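Local coordinates for protein TsrE (Streptomyces laurentii, PDB 7CWW) that probably acts as a cyclase in the biosynthesis of a thiopeptide antibiotic, forming the central six-membered nitrogen ring of the peptide macrocycle, at residues F54-F59 with Q91-E96; L21-A26 with L119-L124; F141-G146 with T207-M212. All blocks are in the same frame, centred on the assembly; numbering follows the deposited sequence.

Contact 1. Residues F54-F59 with Q91-E96; sequences FLRLRF and QPYNHE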
ATOM      1  N   PHE A  54      -6.284 -15.125   5.541  1.00 25.17           N
ATOM      2  CA  PHE A  54      -7.408 -14.937   6.444  1.00 23.57           C
ATOM      3  C   PHE A  54      -7.904 -13.497   6.424  1.00 29.32           C
ATOM      4  O   PHE A  54      -7.157 -12.550   6.145  1.00 23.72           O
ATOM      5  CB  PHE A  54      -7.092 -15.374   7.895  1.00 21.62           C
ATOM      6  CG  PHE A  54      -5.988 -14.588   8.573  1.00 26.11           C
ATOM      7  CD1 PHE A  54      -6.279 -13.467   9.347  1.00 25.38           C
ATOM      8  CD2 PHE A  54      -4.667 -15.020   8.503  1.00 27.50           C
ATOM      9  CE1 PHE A  54      -5.263 -12.755  10.005  1.00 24.60           C
ATOM     10  CE2 PHE A  54      -3.652 -14.327   9.157  1.00 25.84           C
ATOM     11  CZ  PHE A  54      -3.949 -13.195   9.915  1.00 24.98           C
ATOM     12  N   LEU A  55      -9.205 -13.373   6.670  1.00 28.25           N
ATOM     13  CA  LEU A  55      -9.871 -12.105   6.917  1.00 27.66           C
ATOM     14  C   LEU A  55      -9.874 -11.848   8.417  1.00 28.67           C
ATOM     15  O   LEU A  55     -10.277 -12.719   9.199  1.00 26.91           O
ATOM     16  CB  LEU A  55     -11.306 -12.150   6.391  1.00 23.58           C
ATOM     17  CG  LEU A  55     -12.210 -10.948   6.665  1.00 26.29           C
ATOM     18  CD1 LEU A  55     -11.707  -9.737   5.861  1.00 21.42           C
ATOM     19  CD2 LEU A  55     -13.663 -11.272   6.315  1.00 28.35           C
ATOM     20  N   ARG A  56      -9.396 -10.677   8.813  1.00 22.10           N
ATOM     21  CA  ARG A  56      -9.395 -10.254  10.212  1.00 25.89           C
ATOM     22  C   ARG A  56     -10.462  -9.188  10.398  1.00 27.06           C
ATOM     23  O   ARG A  56     -10.499  -8.210   9.643  1.00 26.83           O
ATOM     24  CB  ARG A  56      -8.025  -9.697  10.642  1.00 26.30           C
ATOM     25  CG  ARG A  56      -8.000  -9.203  12.109  1.00 24.29           C
ATOM     26  CD  ARG A  56      -6.715  -8.460  12.489  1.00 22.38           C
ATOM     27  NE  ARG A  56      -5.515  -9.248  12.178  1.00 26.23           N
ATOM     28  CZ  ARG A  56      -5.069 -10.264  12.916  1.00 31.78           C
ATOM     29  NH1 ARG A  56      -5.704 -10.637  14.026  1.00 24.92           N
ATOM     30  NH2 ARG A  56      -3.977 -10.916  12.546  1.00 28.71           N
ATOM     31  N   LEU A  57     -11.314  -9.358  11.409  1.00 24.25           N
ATOM     32  CA  LEU A  57     -12.311  -8.350  11.757  1.00 26.90           C
ATOM     33  C   LEU A  57     -11.986  -7.832  13.146  1.00 27.47           C
ATOM     34  O   LEU A  57     -11.932  -8.605  14.106  1.00 26.26           O
ATOM     35  CB  LEU A  57     -13.730  -8.921  11.690  1.00 24.23           C
ATOM     36  CG  LEU A  57     -14.049  -9.460  10.286  1.00 29.32           C
ATOM     37  CD1 LEU A  57     -15.301 -10.308  10.243  1.00 31.64           C
ATOM     38  CD2 LEU A  57     -14.158  -8.303   9.290  1.00 23.52           C
ATOM     39  N   ARG A  58     -11.737  -6.536  13.250  1.00 24.15           N
ATOM     40  CA  ARG A  58     -11.357  -5.928  14.514  1.00 32.13           C
ATOM     41  C   ARG A  58     -12.376  -4.862  14.877  1.00 34.03           C
ATOM     42  O   ARG A  58     -12.701  -4.000  14.058  1.00 29.63           O
ATOM     43  CB  ARG A  58      -9.954  -5.332  14.447  1.00 35.07           C
ATOM     44  CG  ARG A  58      -9.385  -5.055  15.804  1.00 45.62           C
ATOM     45  CD  ARG A  58      -7.889  -5.093  15.768  1.00 40.08           C
ATOM     46  NE  ARG A  58      -7.345  -4.480  16.964  1.00 50.10           N
ATOM     47  CZ  ARG A  58      -7.017  -5.156  18.060  1.00 55.73           C
ATOM     48  NH1 ARG A  58      -6.515  -4.513  19.108  1.00 63.59           N
ATOM     49  NH2 ARG A  58      -7.177  -6.472  18.099  1.00 46.74           N
ATOM     50  N   PHE A  59     -12.886  -4.930  16.098  1.00 29.32           N
ATOM     51  CA  PHE A  59     -13.960  -4.038  16.484  1.00 29.42           C
ATOM     52  C   PHE A  59     -14.006  -3.989  18.000  1.00 34.64           C
ATOM     53  O   PHE A  59     -13.587  -4.929  18.678  1.00 39.51           O
ATOM     54  CB  PHE A  59     -15.316  -4.490  15.909  1.00 28.51           C
ATOM     55  CG  PHE A  59     -15.643  -5.950  16.156  1.00 34.20           C
ATOM     56  CD1 PHE A  59     -15.211  -6.933  15.281  1.00 33.43           C
ATOM     57  CD2 PHE A  59     -16.400  -6.332  17.251  1.00 33.27           C
ATOM     58  CE1 PHE A  59     -15.521  -8.267  15.502  1.00 40.75           C
ATOM     59  CE2 PHE A  59     -16.708  -7.662  17.478  1.00 36.03           C
ATOM     60  CZ  PHE A  59     -16.272  -8.631  16.607  1.00 40.39           C
ATOM     61  N   GLN A  91      -5.249 -16.078  14.821  1.00 26.81           N
ATOM     62  CA  GLN A  91      -3.973 -15.522  14.389  1.00 26.07           C
ATOM     63  C   GLN A  91      -3.828 -14.149  15.033  1.00 31.01           C
ATOM     64  O   GLN A  91      -4.575 -13.223  14.681  1.00 32.97           O
ATOM     65  CB  GLN A  91      -3.920 -15.418  12.865  1.00 27.75           C
ATOM     66  CG  GLN A  91      -4.046 -16.781  12.163  1.00 31.44           C
ATOM     67  CD  GLN A  91      -2.878 -17.692  12.487  1.00 31.56           C
ATOM     68  OE1 GLN A  91      -1.812 -17.224  12.884  1.00 34.23           O
ATOM     69  NE2 GLN A  91      -3.064 -18.993  12.309  1.00 34.14           N
ATOM     70  N   PRO A  92      -2.915 -13.980  15.983  1.00 29.39           N
ATOM     71  CA  PRO A  92      -2.953 -12.791  16.848  1.00 30.62           C
ATOM     72  C   PRO A  92      -2.639 -11.507  16.109  1.00 29.45           C
ATOM     73  O   PRO A  92      -1.719 -11.426  15.291  1.00 31.46           O
ATOM     74  CB  PRO A  92      -1.886 -13.090  17.906  1.00 36.77           C
ATOM     75  CG  PRO A  92      -1.863 -14.597  17.967  1.00 43.57           C
ATOM     76  CD  PRO A  92      -2.037 -15.029  16.530  1.00 35.69           C
ATOM     77  N   TYR A  93      -3.420 -10.487  16.430  1.00 28.25           N
ATOM     78  CA  TYR A  93      -3.201  -9.166  15.877  1.00 34.42           C
ATOM     79  C   TYR A  93      -1.818  -8.637  16.238  1.00 30.63           C
ATOM     80  O   TYR A  93      -1.364  -8.769  17.372  1.00 31.86           O
ATOM     81  CB  TYR A  93      -4.277  -8.241  16.412  1.00 31.81           C
ATOM     82  CG  TYR A  93      -4.240  -6.837  15.883  1.00 25.36           C
ATOM     83  CD1 TYR A  93      -4.410  -6.572  14.523  1.00 28.93           C
ATOM     84  CD2 TYR A  93      -4.081  -5.763  16.753  1.00 27.40           C
ATOM     85  CE1 TYR A  93      -4.410  -5.258  14.040  1.00 28.23           C
ATOM     86  CE2 TYR A  93      -4.087  -4.443  16.279  1.00 28.83           C
ATOM     87  CZ  TYR A  93      -4.249  -4.207  14.924  1.00 31.92           C
ATOM     88  OH  TYR A  93      -4.255  -2.905  14.463  1.00 31.25           O
ATOM     89  N   ASN A  94      -1.156  -8.010  15.265  1.00 27.91           N
ATOM     90  CA  ASN A  94       0.147  -7.391  15.485  1.00 32.55           C
ATOM     91  C   ASN A  94      -0.081  -5.922  15.828  1.00 33.94           C
ATOM     92  O   ASN A  94      -0.534  -5.143  14.983  1.00 30.54           O
ATOM     93  CB  ASN A  94       1.032  -7.546  14.248  1.00 33.63           C
ATOM     94  CG  ASN A  94       2.468  -7.088  14.478  1.00 32.77           C
ATOM     95  OD1 ASN A  94       2.768  -6.368  15.431  1.00 32.45           O
ATOM     96  ND2 ASN A  94       3.365  -7.523  13.606  1.00 34.11           N
ATOM     97  N   HIS A  95       0.234  -5.543  17.068  1.00 30.38           N
ATOM     98  CA  HIS A  95       0.084  -4.167  17.524  1.00 29.33           C
ATOM     99  C   HIS A  95       1.255  -3.285  17.110  1.00 31.91           C
ATOM    100  O   HIS A  95       1.256  -2.088  17.420  1.00 31.21           O
ATOM    101  CB  HIS A  95      -0.059  -4.120  19.052  1.00 34.04           C
ATOM    102  CG  HIS A  95      -1.289  -4.798  19.572  1.00 33.01           C
ATOM    103  ND1 HIS A  95      -1.418  -6.170  19.630  1.00 39.33           N
ATOM    104  CD2 HIS A  95      -2.440  -4.292  20.076  1.00 37.15           C
ATOM    105  CE1 HIS A  95      -2.598  -6.480  20.141  1.00 36.44           C
ATOM    106  NE2 HIS A  95      -3.236  -5.359  20.421  1.00 39.56           N
ATOM    107  N   GLU A  96       2.261  -3.851  16.450  1.00 26.93           N
ATOM    108  CA  GLU A  96       3.519  -3.166  16.182  1.00 31.87           C
ATOM    109  C   GLU A  96       3.978  -3.573  14.780  1.00 32.31           C
ATOM    110  O   GLU A  96       5.072  -4.091  14.581  1.00 31.23           O
ATOM    111  CB  GLU A  96       4.559  -3.505  17.260  1.00 29.28           C
ATOM    112  CG  GLU A  96       5.756  -2.553  17.315  1.00 32.00           C
ATOM    113  CD  GLU A  96       6.794  -2.946  18.364  1.00 40.79           C
ATOM    114  OE1 GLU A  96       6.807  -4.121  18.793  1.00 38.27           O
ATOM    115  OE2 GLU A  96       7.607  -2.082  18.760  1.00 34.21           O
TER
HETATM  116  O   HOH W   1      -5.834  -5.817  21.840  1.00 54.10           O
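Strand 54-59 and the irregular segment 91-96 run 45° apart, closest where the CA atoms of R56 and Y93 stand 8.5 Å from each other. The strand is the middle one of a three-stranded antiparallel sheet, and the loop leading from helix 84-87 to helix 106-127 lies across the sheet face on which F54, R56 and R58 project; L55, L57 and F59 point to the other face. At one end Q91 lays its CB over a face of the F54 ring, toward the rim, 3.7 Å from CZ, a CH-pi contact. R56 then grips a single backbone oxygen with both terminal nitrogens: NH1 reaches Q91 O at 2.9 Å, nearly in line with the C=O bond, while NH2 reaches the same Q91 O at 3.2 Å from above the carbonyl plane. The chain of R56 bends at chi3 (-53°), bringing the guanidinium edge round to that oxygen. E47 and D8, on the two flanking strands, hold NE and NH1 of R56 in salt bridges, which helps fix the rotation of the guanidinium. R58 is extended, and its guanidinium lies flat on the Y93 ring, planes 15° and centres 3.9 Å apart. Its CD sits over the middle of the same ring, 3.7 Å from the Y93 centroid, so the aliphatic chain and the charged head share one face. Beyond the ring the two segments meet through a water, which accepts from R58 NH1 at 3.1 Å and lies 3.0 Å from H95 NE2, in the imidazole plane.

Contact 2. Residues L21-A26 with L119-L124; sequences LLLDVA and LALDTL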
ATOM      1  N   LEU A  21     -17.650 -13.054   2.112  1.00 32.07           N
ATOM      2  CA  LEU A  21     -18.037 -12.925   3.518  1.00 31.38           C
ATOM      3  C   LEU A  21     -18.042 -11.472   3.957  1.00 30.19           C
ATOM      4  O   LEU A  21     -18.918 -11.034   4.717  1.00 33.23           O
ATOM      5  CB  LEU A  21     -17.080 -13.728   4.398  1.00 32.10           C
ATOM      6  CG  LEU A  21     -17.195 -15.239   4.305  1.00 30.73           C
ATOM      7  CD1 LEU A  21     -16.024 -15.887   5.042  1.00 33.56           C
ATOM      8  CD2 LEU A  21     -18.535 -15.658   4.889  1.00 35.03           C
ATOM      9  N   LEU A  22     -17.055 -10.712   3.509  1.00 29.52           N
ATOM     10  CA  LEU A  22     -16.967  -9.309   3.887  1.00 30.97           C
ATOM     11  C   LEU A  22     -18.162  -8.521   3.360  1.00 32.05           C
ATOM     12  O   LEU A  22     -18.825  -7.794   4.115  1.00 33.70           O
ATOM     13  CB  LEU A  22     -15.650  -8.745   3.359  1.00 30.60           C
ATOM     14  CG  LEU A  22     -15.161  -7.362   3.756  1.00 33.88           C
ATOM     15  CD1 LEU A  22     -15.192  -7.157   5.264  1.00 32.74           C
ATOM     16  CD2 LEU A  22     -13.741  -7.234   3.233  1.00 35.10           C
ATOM     17  N   LEU A  23     -18.461  -8.657   2.065  1.00 33.50           N
ATOM     18  CA  LEU A  23     -19.515  -7.845   1.463  1.00 34.98           C
ATOM     19  C   LEU A  23     -20.908  -8.331   1.830  1.00 36.16           C
ATOM     20  O   LEU A  23     -21.833  -7.517   1.936  1.00 40.16           O
ATOM     21  CB  LEU A  23     -19.376  -7.827  -0.058  1.00 31.08           C
ATOM     22  CG  LEU A  23     -18.046  -7.302  -0.599  1.00 32.42           C
ATOM     23  CD1 LEU A  23     -18.018  -7.390  -2.125  1.00 32.46           C
ATOM     24  CD2 LEU A  23     -17.845  -5.883  -0.131  1.00 35.81           C
ATOM     25  N   ASP A  24     -21.088  -9.638   2.006  1.00 31.34           N
ATOM     26  CA  ASP A  24     -22.426 -10.196   2.167  1.00 33.89           C
ATOM     27  C   ASP A  24     -22.787 -10.551   3.603  1.00 35.53           C
ATOM     28  O   ASP A  24     -23.977 -10.656   3.907  1.00 36.21           O
ATOM     29  CB  ASP A  24     -22.584 -11.441   1.285  1.00 36.98           C
ATOM     30  CG  ASP A  24     -22.402 -11.124  -0.194  1.00 45.72           C
ATOM     31  OD1 ASP A  24     -22.549  -9.935  -0.576  1.00 40.44           O
ATOM     32  OD2 ASP A  24     -22.112 -12.057  -0.971  1.00 50.50           O
ATOM     33  N   VAL A  25     -21.809 -10.737   4.488  1.00 33.02           N
ATOM     34  CA  VAL A  25     -22.086 -11.170   5.856  1.00 33.81           C
ATOM     35  C   VAL A  25     -21.523 -10.166   6.858  1.00 35.07           C
ATOM     36  O   VAL A  25     -22.255  -9.625   7.694  1.00 30.63           O
ATOM     37  CB  VAL A  25     -21.505 -12.581   6.105  1.00 36.21           C
ATOM     38  CG1 VAL A  25     -21.767 -13.045   7.541  1.00 31.24           C
ATOM     39  CG2 VAL A  25     -22.077 -13.574   5.117  1.00 36.26           C
ATOM     40  N   ALA A  26     -20.215  -9.901   6.781  1.00 32.15           N
ATOM     41  CA  ALA A  26     -19.537  -9.216   7.876  1.00 33.58           C
ATOM     42  C   ALA A  26     -19.842  -7.720   7.897  1.00 33.38           C
ATOM     43  O   ALA A  26     -20.227  -7.178   8.940  1.00 32.19           O
ATOM     44  CB  ALA A  26     -18.023  -9.462   7.800  1.00 32.11           C
ATOM     45  N   LEU A 119     -14.743   3.029   1.971  1.00 29.83           N
ATOM     46  CA  LEU A 119     -14.135   3.138   0.647  1.00 24.19           C
ATOM     47  C   LEU A 119     -13.675   1.780   0.147  1.00 21.94           C
ATOM     48  O   LEU A 119     -13.917   1.412  -1.011  1.00 25.43           O
ATOM     49  CB  LEU A 119     -12.945   4.106   0.681  1.00 26.28           C
ATOM     50  CG  LEU A 119     -12.060   4.079  -0.571  1.00 31.01           C
ATOM     51  CD1 LEU A 119     -12.808   4.638  -1.790  1.00 28.78           C
ATOM     52  CD2 LEU A 119     -10.763   4.868  -0.332  1.00 28.85           C
ATOM     53  N   ALA A 120     -12.989   1.028   1.006  1.00 24.75           N
ATOM     54  CA  ALA A 120     -12.507  -0.288   0.601  1.00 26.67           C
ATOM     55  C   ALA A 120     -13.670  -1.175   0.175  1.00 27.09           C
ATOM     56  O   ALA A 120     -13.613  -1.830  -0.873  1.00 29.77           O
ATOM     57  CB  ALA A 120     -11.701  -0.921   1.739  1.00 20.56           C
ATOM     58  N   LEU A 121     -14.761  -1.165   0.952  1.00 26.62           N
ATOM     59  CA  LEU A 121     -15.915  -1.995   0.608  1.00 26.76           C
ATOM     60  C   LEU A 121     -16.560  -1.527  -0.687  1.00 29.69           C
ATOM     61  O   LEU A 121     -16.932  -2.348  -1.537  1.00 25.40           O
ATOM     62  CB  LEU A 121     -16.946  -1.971   1.735  1.00 25.92           C
ATOM     63  CG  LEU A 121     -16.454  -2.488   3.091  1.00 30.65           C
ATOM     64  CD1 LEU A 121     -17.462  -2.144   4.182  1.00 34.91           C
ATOM     65  CD2 LEU A 121     -16.277  -3.987   2.977  1.00 25.53           C
ATOM     66  N   ASP A 122     -16.723  -0.213  -0.841  1.00 28.48           N
ATOM     67  CA  ASP A 122     -17.311   0.323  -2.066  1.00 31.26           C
ATOM     68  C   ASP A 122     -16.471  -0.050  -3.275  1.00 28.99           C
ATOM     69  O   ASP A 122     -17.008  -0.343  -4.350  1.00 31.94           O
ATOM     70  CB  ASP A 122     -17.431   1.843  -1.965  1.00 36.96           C
ATOM     71  CG  ASP A 122     -18.559   2.283  -1.056  1.00 45.41           C
ATOM     72  OD1 ASP A 122     -19.359   1.415  -0.632  1.00 42.67           O
ATOM     73  OD2 ASP A 122     -18.625   3.495  -0.753  1.00 44.07           O
ATOM     74  N   THR A 123     -15.146  -0.031  -3.111  1.00 28.65           N
ATOM     75  CA  THR A 123     -14.235  -0.399  -4.189  1.00 31.27           C
ATOM     76  C   THR A 123     -14.418  -1.860  -4.582  1.00 32.38           C
ATOM     77  O   THR A 123     -14.557  -2.182  -5.769  1.00 32.67           O
ATOM     78  CB  THR A 123     -12.789  -0.123  -3.752  1.00 31.83           C
ATOM     79  OG1 THR A 123     -12.634   1.271  -3.437  1.00 31.47           O
ATOM     80  CG2 THR A 123     -11.804  -0.517  -4.831  1.00 31.84           C
ATOM     81  N   LEU A 124     -14.430  -2.757  -3.588  1.00 30.91           N
ATOM     82  CA  LEU A 124     -14.704  -4.171  -3.847  1.00 25.86           C
ATOM     83  C   LEU A 124     -16.064  -4.365  -4.515  1.00 33.33           C
ATOM     84  O   LEU A 124     -16.185  -5.117  -5.490  1.00 32.00           O
ATOM     85  CB  LEU A 124     -14.630  -4.965  -2.542  1.00 26.97           C
ATOM     86  CG  LEU A 124     -13.234  -4.926  -1.904  1.00 32.09           C
ATOM     87  CD1 LEU A 124     -13.241  -5.647  -0.570  1.00 33.88           C
ATOM     88  CD2 LEU A 124     -12.191  -5.527  -2.856  1.00 29.78           C
TER
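L22 and L23 on helix 15-35 meet L121 and L124 on helix 106-127, the axes of the two short segments passing 10.6 Å apart at a steep 110° between their N-to-C directions. Take L22 outward. Its CB points toward the partner helix, and with chi1 at -171° CG continues into the interface. There L121 CD2 comes onto L22 CG from its methine side, 3.6 Å away, with L22 CD1 and L22 CD2 each 4.1 Å from it. At the tip, L22 CD2 also reaches L124 CD1, 4.2 Å away. L23 comes in alongside, sliding past L121 in the opposite direction, so that L23 CD2 lies 4.0 Å from L121 CD2 and 4.1 Å from L124 CB. All four leucines are buried and meet only through carbon and the backbone oxygen of L121. Helix 15-35 widens into a pi-type turn here, where L21 O accepts from both V25 N and A26 N. To one side, R125 bonds to L23 O and R128 forms a salt bridge with D24. Strand 39-49 lies against both helices, Y44 touching L22 and L124 and W42 touching L121, while helix 224-245 backs helix 106-127 at L119 and T123.

Contact 3. Residues F141-G146 with T207-M212; sequences FLVCTG and TLVEQM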
ATOM      1  N   PHE A 141      -5.451   5.038  -8.226  1.00 26.52           N
ATOM      2  CA  PHE A 141      -5.122   5.706  -6.970  1.00 26.69           C
ATOM      3  C   PHE A 141      -3.631   5.651  -6.669  1.00 27.79           C
ATOM      4  O   PHE A 141      -3.110   6.560  -6.010  1.00 28.08           O
ATOM      5  CB  PHE A 141      -5.994   5.174  -5.813  1.00 28.56           C
ATOM      6  CG  PHE A 141      -5.579   3.823  -5.221  1.00 29.07           C
ATOM      7  CD1 PHE A 141      -4.517   3.716  -4.329  1.00 24.88           C
ATOM      8  CD2 PHE A 141      -6.349   2.694  -5.459  1.00 27.40           C
ATOM      9  CE1 PHE A 141      -4.185   2.478  -3.744  1.00 23.35           C
ATOM     10  CE2 PHE A 141      -6.018   1.447  -4.883  1.00 29.90           C
ATOM     11  CZ  PHE A 141      -4.933   1.351  -4.030  1.00 28.51           C
ATOM     12  N   LEU A 142      -2.915   4.646  -7.182  1.00 24.66           N
ATOM     13  CA  LEU A 142      -1.470   4.614  -6.995  1.00 24.83           C
ATOM     14  C   LEU A 142      -0.793   5.756  -7.751  1.00 24.37           C
ATOM     15  O   LEU A 142       0.080   6.443  -7.203  1.00 25.51           O
ATOM     16  CB  LEU A 142      -0.907   3.262  -7.446  1.00 24.02           C
ATOM     17  CG  LEU A 142      -1.249   2.073  -6.554  1.00 27.30           C
ATOM     18  CD1 LEU A 142      -0.717   0.817  -7.221  1.00 25.30           C
ATOM     19  CD2 LEU A 142      -0.687   2.260  -5.120  1.00 23.47           C
ATOM     20  N   VAL A 143      -1.170   5.972  -9.014  1.00 23.22           N
ATOM     21  CA  VAL A 143      -0.567   7.077  -9.771  1.00 23.55           C
ATOM     22  C   VAL A 143      -0.808   8.398  -9.048  1.00 28.51           C
ATOM     23  O   VAL A 143       0.123   9.182  -8.796  1.00 26.38           O
ATOM     24  CB  VAL A 143      -1.119   7.114 -11.210  1.00 27.32           C
ATOM     25  CG1 VAL A 143      -0.779   8.435 -11.875  1.00 26.13           C
ATOM     26  CG2 VAL A 143      -0.566   5.944 -12.045  1.00 28.12           C
ATOM     27  N   CYS A 144      -2.070   8.660  -8.698  1.00 27.40           N
ATOM     28  CA  CYS A 144      -2.431   9.885  -8.004  1.00 24.60           C
ATOM     29  C   CYS A 144      -1.750  10.024  -6.646  1.00 26.30           C
ATOM     30  O   CYS A 144      -1.409  11.144  -6.249  1.00 25.20           O
ATOM     31  CB  CYS A 144      -3.948   9.920  -7.847  1.00 30.54           C
ATOM     32  SG  CYS A 144      -4.738  10.099  -9.473  1.00 29.84           S
ATOM     33  N   THR A 145      -1.540   8.916  -5.922  1.00 21.32           N
ATOM     34  CA  THR A 145      -0.904   9.038  -4.612  1.00 23.13           C
ATOM     35  C   THR A 145       0.524   9.569  -4.731  1.00 26.50           C
ATOM     36  O   THR A 145       0.952  10.418  -3.935  1.00 26.46           O
ATOM     37  CB  THR A 145      -0.928   7.691  -3.894  1.00 25.96           C
ATOM     38  OG1 THR A 145      -2.284   7.360  -3.586  1.00 24.48           O
ATOM     39  CG2 THR A 145      -0.134   7.751  -2.585  1.00 21.30           C
ATOM     40  N   GLY A 146       1.278   9.084  -5.719  1.00 26.17           N
ATOM     41  CA  GLY A 146       2.637   9.572  -5.908  1.00 28.49           C
ATOM     42  C   GLY A 146       2.705  11.055  -6.238  1.00 28.65           C
ATOM     43  O   GLY A 146       3.642  11.740  -5.821  1.00 28.87           O
ATOM     44  N   THR A 207      -3.184  11.462 -18.148  1.00 33.57           N
ATOM     45  CA  THR A 207      -4.465  12.086 -17.827  1.00 32.92           C
ATOM     46  C   THR A 207      -4.673  12.180 -16.320  1.00 34.47           C
ATOM     47  O   THR A 207      -5.197  13.182 -15.821  1.00 31.54           O
ATOM     48  CB  THR A 207      -5.588  11.295 -18.477  1.00 30.05           C
ATOM     49  OG1 THR A 207      -5.551  11.537 -19.885  1.00 33.33           O
ATOM     50  CG2 THR A 207      -6.943  11.714 -17.905  1.00 32.46           C
ATOM     51  N   LEU A 208      -4.273  11.143 -15.581  1.00 27.82           N
ATOM     52  CA  LEU A 208      -4.355  11.204 -14.127  1.00 29.26           C
ATOM     53  C   LEU A 208      -3.441  12.284 -13.573  1.00 27.60           C
ATOM     54  O   LEU A 208      -3.821  13.013 -12.650  1.00 27.27           O
ATOM     55  CB  LEU A 208      -3.983   9.854 -13.520  1.00 28.15           C
ATOM     56  CG  LEU A 208      -4.968   8.711 -13.751  1.00 29.06           C
ATOM     57  CD1 LEU A 208      -4.275   7.379 -13.482  1.00 23.98           C
ATOM     58  CD2 LEU A 208      -6.167   8.911 -12.827  1.00 30.20           C
ATOM     59  N   VAL A 209      -2.226  12.386 -14.110  1.00 26.60           N
ATOM     60  CA  VAL A 209      -1.299  13.411 -13.642  1.00 30.00           C
ATOM     61  C   VAL A 209      -1.859  14.794 -13.935  1.00 29.89           C
ATOM     62  O   VAL A 209      -1.797  15.699 -13.089  1.00 27.95           O
ATOM     63  CB  VAL A 209       0.091  13.205 -14.272  1.00 32.33           C
ATOM     64  CG1 VAL A 209       1.021  14.352 -13.876  1.00 30.04           C
ATOM     65  CG2 VAL A 209       0.680  11.849 -13.844  1.00 29.50           C
ATOM     66  N   GLU A 210      -2.439  14.980 -15.127  1.00 24.90           N
ATOM     67  CA  GLU A 210      -3.092  16.251 -15.417  1.00 28.73           C
ATOM     68  C   GLU A 210      -4.229  16.518 -14.436  1.00 32.41           C
ATOM     69  O   GLU A 210      -4.401  17.648 -13.959  1.00 29.84           O
ATOM     70  CB  GLU A 210      -3.617  16.268 -16.858  1.00 32.45           C
ATOM     71  CG  GLU A 210      -4.572  17.424 -17.166  1.00 41.53           C
ATOM     72  CD  GLU A 210      -3.860  18.767 -17.332  1.00 58.33           C
ATOM     73  OE1 GLU A 210      -4.486  19.823 -17.056  1.00 59.84           O
ATOM     74  OE2 GLU A 210      -2.673  18.768 -17.732  1.00 63.68           O
ATOM     75  N   GLN A 211      -5.022  15.496 -14.124  1.00 29.81           N
ATOM     76  CA  GLN A 211      -6.134  15.694 -13.196  1.00 34.64           C
ATOM     77  C   GLN A 211      -5.643  15.962 -11.779  1.00 30.43           C
ATOM     78  O   GLN A 211      -6.398  16.486 -10.955  1.00 30.79           O
ATOM     79  CB  GLN A 211      -7.054  14.468 -13.224  1.00 32.29           C
ATOM     80  CG  GLN A 211      -7.818  14.299 -14.552  1.00 35.73           C
ATOM     81  CD  GLN A 211      -8.522  12.945 -14.654  1.00 36.71           C
ATOM     82  OE1 GLN A 211      -8.182  12.001 -13.944  1.00 35.48           O
ATOM     83  NE2 GLN A 211      -9.512  12.856 -15.535  1.00 40.14           N
ATOM     84  N   MET A 212      -4.391  15.612 -11.491  1.00 27.61           N
ATOM     85  CA  MET A 212      -3.733  15.877 -10.219  1.00 27.47           C
ATOM     86  C   MET A 212      -2.891  17.154 -10.245  1.00 27.70           C
ATOM     87  O   MET A 212      -1.991  17.313  -9.410  1.00 28.78           O
ATOM     88  CB  MET A 212      -2.850  14.686  -9.835  1.00 22.83           C
ATOM     89  CG  MET A 212      -3.625  13.435  -9.473  1.00 28.22           C
ATOM     90  SD  MET A 212      -4.684  13.666  -8.047  1.00 29.64           S
ATOM     91  CE  MET A 212      -3.525  14.277  -6.830  1.00 30.55           C
TER
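This is a buried, wholly apolar helix-helix contact in which V143 and C144, in the C-terminal half of helix 131-149, receive L208, V209 and M212 at the C-terminal end of helix 183-211. The axes of the two short segments come within 9.4 Å of each other at a signed crossing angle of -46°. V143 and L208 cross at about a right angle: V143 CG1 touches L208 CB at 3.9 Å, and a little further on meets V209 CG2 at 4.2 Å. C144 reaches both L208 and M212, four residues apart, its SG 3.8 Å from L208 CD2 and 3.5 Å from M212 CG. M212 is the first residue to leave helical geometry, its N making only weak bonds to L208 O and V209 O. Its side chain folds at chi2 (-62°) and again at chi3 (-54°), which curls it back along C144: SD lies 3.8 Å from C144 CB, and M212 CE comes 3.8 Å from C144 O. On the far side of helix 131-149, T145 OG1 donates to F141 O at 2.7 Å, while T145 N reaches that oxygen from the opposite face; T145 OG1 is also hydrogen-bonded to W229 NE1 of helix 224-245. Helix 331-349 lies over V209. The bound polyethylene glycol touches G146, so helix 131-149 borders the ligand pocket. No hydrogen bond or charge links the two segments. Cohesion therefore comes from dispersion: V143 on L208 and V209 through carbon, C144 SG against L208 and M212, the polarisable sulfur adding to it.

Overall arrangement
From the N terminus, contact 2 opens first, on helix 15-35. The chain then lays down strands 39-49 and 52-61, and contact 1 opens on the second of these. It closes at 91-96, before helix 106-127 returns to close contact 2, so contact 1 is nested within contact 2. The two meet through the sheet: L57 CD1 packs on A26 CB at 3.8 Å. Contact 3 follows in series, opening on helix 131-149, the next helix after 106-127, and closing at 207-212; no loop crosses another. Contact 1 ties the middle strand to the loop before helix 106-127, contact 2 ties helix 15-35 to helix 106-127, and contact 3 joins helices 131-149 and 183-211 in the helical part, across the chain's centre from contact 1.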